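PDB 3Q1X: serine acetyltransferase from Entamoeba histolytica, which probably transfers an acetyl group to the hydroxyl of L-serine, the step that makes O-acetylserine for cysteine biosynthesis. Local coordinates for residues V141-C145 with G146-Y150. Sequence-based numbering, arbitrary orientation.
Sequences VLYEC and GERYY
A chi1 of -171° turns the Tyr143 ring out beside the end of helix 128-144, and a bend at chi2 (-72°) folds the Arg148 guanidinium back over one of its faces. The two meet at a Schellman motif, where Gly146 takes positive phi and the chain turns toward helix 150-162. Gly146 N hydrogen-bonds to Tyr143 O at 2.8 Å and Glu147 N to Leu142 O at 3.2 Å, both back into the last turn. The stack is nearly parallel, planes 7° apart, with Arg148 CZ 3.5 Å from the ring centroid: a cation-pi contact. Beyond it, Tyr143 OH is hydrogen-bonded to Glu188, tying the turn to the left-handed beta-helix. Leu142 CD1 packs 3.6 Å from Tyr150 CD2, and the Tyr150 ring itself rests on helix 59-79. Glu147 receives the backbone leading into helix 150-162: its OE2 takes Tyr150 N on the syn lone pair at 2.8 Å and Tyr149 N from above the carboxylate plane, with Asn80 as a further partner, while OE1 accepts from Cys151 N. Arg148 NH1 grips two carbonyls, donating to Glu147 O at 2.8 Å and, in the carbonyl plane on a lone pair, to Tyr143 O at 3.0 Å; a water bridges that same oxygen to Arg148 NH2.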
ATOM      1  N   VAL A 141       3.829  -6.602 -22.430  1.00 18.28           N
ATOM      2  CA  VAL A 141       3.791  -6.523 -23.909  1.00 18.22           C
ATOM      3  C   VAL A 141       4.341  -5.176 -24.402  1.00 18.46           C
ATOM      4  O   VAL A 141       5.081  -5.118 -25.390  1.00 18.25           O
ATOM      5  CB  VAL A 141       2.385  -6.824 -24.491  1.00 18.43           C
ATOM      6  CG1 VAL A 141       2.411  -6.785 -26.011  1.00 16.97           C
ATOM      7  CG2 VAL A 141       1.913  -8.192 -24.041  1.00 18.04           C
ATOM      8  N   LEU A 142       3.985  -4.101 -23.699  1.00 18.11           N
ATOM      9  CA  LEU A 142       4.579  -2.790 -23.934  1.00 18.75           C
ATOM     10  C   LEU A 142       6.097  -2.821 -23.788  1.00 18.79           C
ATOM     11  O   LEU A 142       6.815  -2.311 -24.657  1.00 18.58           O
ATOM     12  CB  LEU A 142       3.974  -1.736 -23.008  1.00 18.95           C
ATOM     13  CG  LEU A 142       2.598  -1.198 -23.397  1.00 20.28           C
ATOM     14  CD1 LEU A 142       2.124  -0.212 -22.357  1.00 23.39           C
ATOM     15  CD2 LEU A 142       2.653  -0.536 -24.765  1.00 22.08           C
ATOM     16  N   TYR A 143       6.586  -3.430 -22.708  1.00 18.93           N
ATOM     17  CA  TYR A 143       8.020  -3.527 -22.482  1.00 19.36           C
ATOM     18  C   TYR A 143       8.669  -4.298 -23.634  1.00 19.93           C
ATOM     19  O   TYR A 143       9.699  -3.885 -24.174  1.00 19.49           O
ATOM     20  CB  TYR A 143       8.343  -4.186 -21.131  1.00 19.30           C
ATOM     21  CG  TYR A 143       9.814  -4.096 -20.768  1.00 19.59           C
ATOM     22  CD1 TYR A 143      10.311  -3.020 -20.025  1.00 19.14           C
ATOM     23  CD2 TYR A 143      10.716  -5.069 -21.206  1.00 19.75           C
ATOM     24  CE1 TYR A 143      11.672  -2.929 -19.710  1.00 19.30           C
ATOM     25  CE2 TYR A 143      12.067  -4.985 -20.907  1.00 19.11           C
ATOM     26  CZ  TYR A 143      12.541  -3.923 -20.157  1.00 20.23           C
ATOM     27  OH  TYR A 143      13.884  -3.851 -19.868  1.00 22.12           O
ATOM     28  N   GLU A 144       8.036  -5.399 -24.023  1.00 20.28           N
ATOM     29  CA  GLU A 144       8.530  -6.203 -25.143  1.00 21.74           C
ATOM     30  C   GLU A 144       8.571  -5.452 -26.489  1.00 22.02           C
ATOM     31  O   GLU A 144       9.323  -5.841 -27.382  1.00 23.11           O
ATOM     32  CB  GLU A 144       7.759  -7.525 -25.251  1.00 22.08           C
ATOM     33  CG  GLU A 144       8.160  -8.535 -24.164  1.00 24.50           C
ATOM     34  CD  GLU A 144       7.395  -9.856 -24.225  1.00 29.07           C
ATOM     35  OE1 GLU A 144       6.204  -9.868 -24.616  1.00 30.71           O
ATOM     36  OE2 GLU A 144       7.989 -10.893 -23.856  1.00 31.38           O
ATOM     37  N   CYS A 145       7.790  -4.381 -26.630  1.00 22.01           N
ATOM     38  CA  CYS A 145       7.866  -3.522 -27.826  1.00 23.22           C
ATOM     39  C   CYS A 145       8.989  -2.493 -27.753  1.00 22.27           C
ATOM     40  O   CYS A 145       9.244  -1.766 -28.728  1.00 22.50           O
ATOM     41  CB  CYS A 145       6.551  -2.798 -28.070  1.00 23.50           C
ATOM     42  SG  CYS A 145       5.169  -3.851 -28.314  1.00 31.95           S
ATOM     43  N   GLY A 146       9.659  -2.438 -26.604  1.00 20.81           N
ATOM     44  CA  GLY A 146      10.756  -1.494 -26.390  1.00 20.03           C
ATOM     45  C   GLY A 146      10.379  -0.244 -25.609  1.00 19.12           C
ATOM     46  O   GLY A 146      11.210   0.637 -25.417  1.00 18.60           O
ATOM     47  N   GLU A 147       9.129  -0.169 -25.156  1.00 18.60           N
ATOM     48  CA  GLU A 147       8.632   0.970 -24.397  1.00 18.27           C
ATOM     49  C   GLU A 147       9.168   0.909 -22.963  1.00 18.23           C
ATOM     50  O   GLU A 147       9.281  -0.173 -22.384  1.00 18.47           O
ATOM     51  CB  GLU A 147       7.100   1.014 -24.446  1.00 17.99           C
ATOM     52  CG  GLU A 147       6.495   2.411 -24.335  1.00 18.72           C
ATOM     53  CD  GLU A 147       6.420   2.915 -22.908  1.00 17.05           C
ATOM     54  OE1 GLU A 147       6.155   2.094 -21.999  1.00 17.52           O
ATOM     55  OE2 GLU A 147       6.618   4.133 -22.687  1.00 17.80           O
ATOM     56  N   ARG A 148       9.517   2.066 -22.402  1.00 17.87           N
ATOM     57  CA  ARG A 148      10.219   2.090 -21.126  1.00 18.35           C
ATOM     58  C   ARG A 148       9.623   3.057 -20.102  1.00 18.43           C
ATOM     59  O   ARG A 148      10.069   3.099 -18.961  1.00 19.57           O
ATOM     60  CB  ARG A 148      11.706   2.406 -21.356  1.00 18.44           C
ATOM     61  CG  ARG A 148      12.483   1.325 -22.130  1.00 18.23           C
ATOM     62  CD  ARG A 148      12.691   0.095 -21.257  1.00 20.08           C
ATOM     63  NE  ARG A 148      13.397  -0.963 -21.972  1.00 17.94           N
ATOM     64  CZ  ARG A 148      12.816  -1.855 -22.772  1.00 18.99           C
ATOM     65  NH1 ARG A 148      11.507  -1.823 -22.973  1.00 17.93           N
ATOM     66  NH2 ARG A 148      13.551  -2.781 -23.379  1.00 20.06           N
ATOM     67  N   TYR A 149       8.622   3.827 -20.511  1.00 17.77           N
ATOM     68  CA  TYR A 149       8.057   4.862 -19.652  1.00 18.01           C
ATOM     69  C   TYR A 149       6.635   4.564 -19.169  1.00 17.53           C
ATOM     70  O   TYR A 149       6.395   4.383 -17.957  1.00 17.27           O
ATOM     71  CB  TYR A 149       8.099   6.209 -20.373  1.00 17.87           C
ATOM     72  CG  TYR A 149       9.483   6.828 -20.398  1.00 17.26           C
ATOM     73  CD1 TYR A 149      10.435   6.401 -21.324  1.00 18.20           C
ATOM     74  CD2 TYR A 149       9.843   7.830 -19.497  1.00 18.45           C
ATOM     75  CE1 TYR A 149      11.712   6.948 -21.353  1.00 18.89           C
ATOM     76  CE2 TYR A 149      11.130   8.392 -19.519  1.00 19.15           C
ATOM     77  CZ  TYR A 149      12.054   7.936 -20.454  1.00 19.60           C
ATOM     78  OH  TYR A 149      13.327   8.466 -20.505  1.00 20.63           O
ATOM     79  N   TYR A 150       5.686   4.532 -20.101  1.00 17.62           N
ATOM     80  CA  TYR A 150       4.292   4.338 -19.714  1.00 17.06           C
ATOM     81  C   TYR A 150       4.041   2.967 -19.065  1.00 17.03           C
ATOM     82  O   TYR A 150       3.264   2.875 -18.107  1.00 15.91           O
ATOM     83  CB  TYR A 150       3.310   4.648 -20.867  1.00 17.45           C
ATOM     84  CG  TYR A 150       1.902   4.189 -20.567  1.00 16.78           C
ATOM     85  CD1 TYR A 150       1.159   4.753 -19.520  1.00 17.64           C
ATOM     86  CD2 TYR A 150       1.324   3.171 -21.309  1.00 18.68           C
ATOM     87  CE1 TYR A 150      -0.133   4.294 -19.230  1.00 18.28           C
ATOM     88  CE2 TYR A 150       0.046   2.723 -21.042  1.00 19.25           C
ATOM     89  CZ  TYR A 150      -0.679   3.279 -20.006  1.00 19.58           C
ATOM     90  OH  TYR A 150      -1.948   2.802 -19.758  1.00 20.79           O
TER
HETATM   91  O   HOH W   1      12.267  -4.753 -25.011  1.00 26.84           O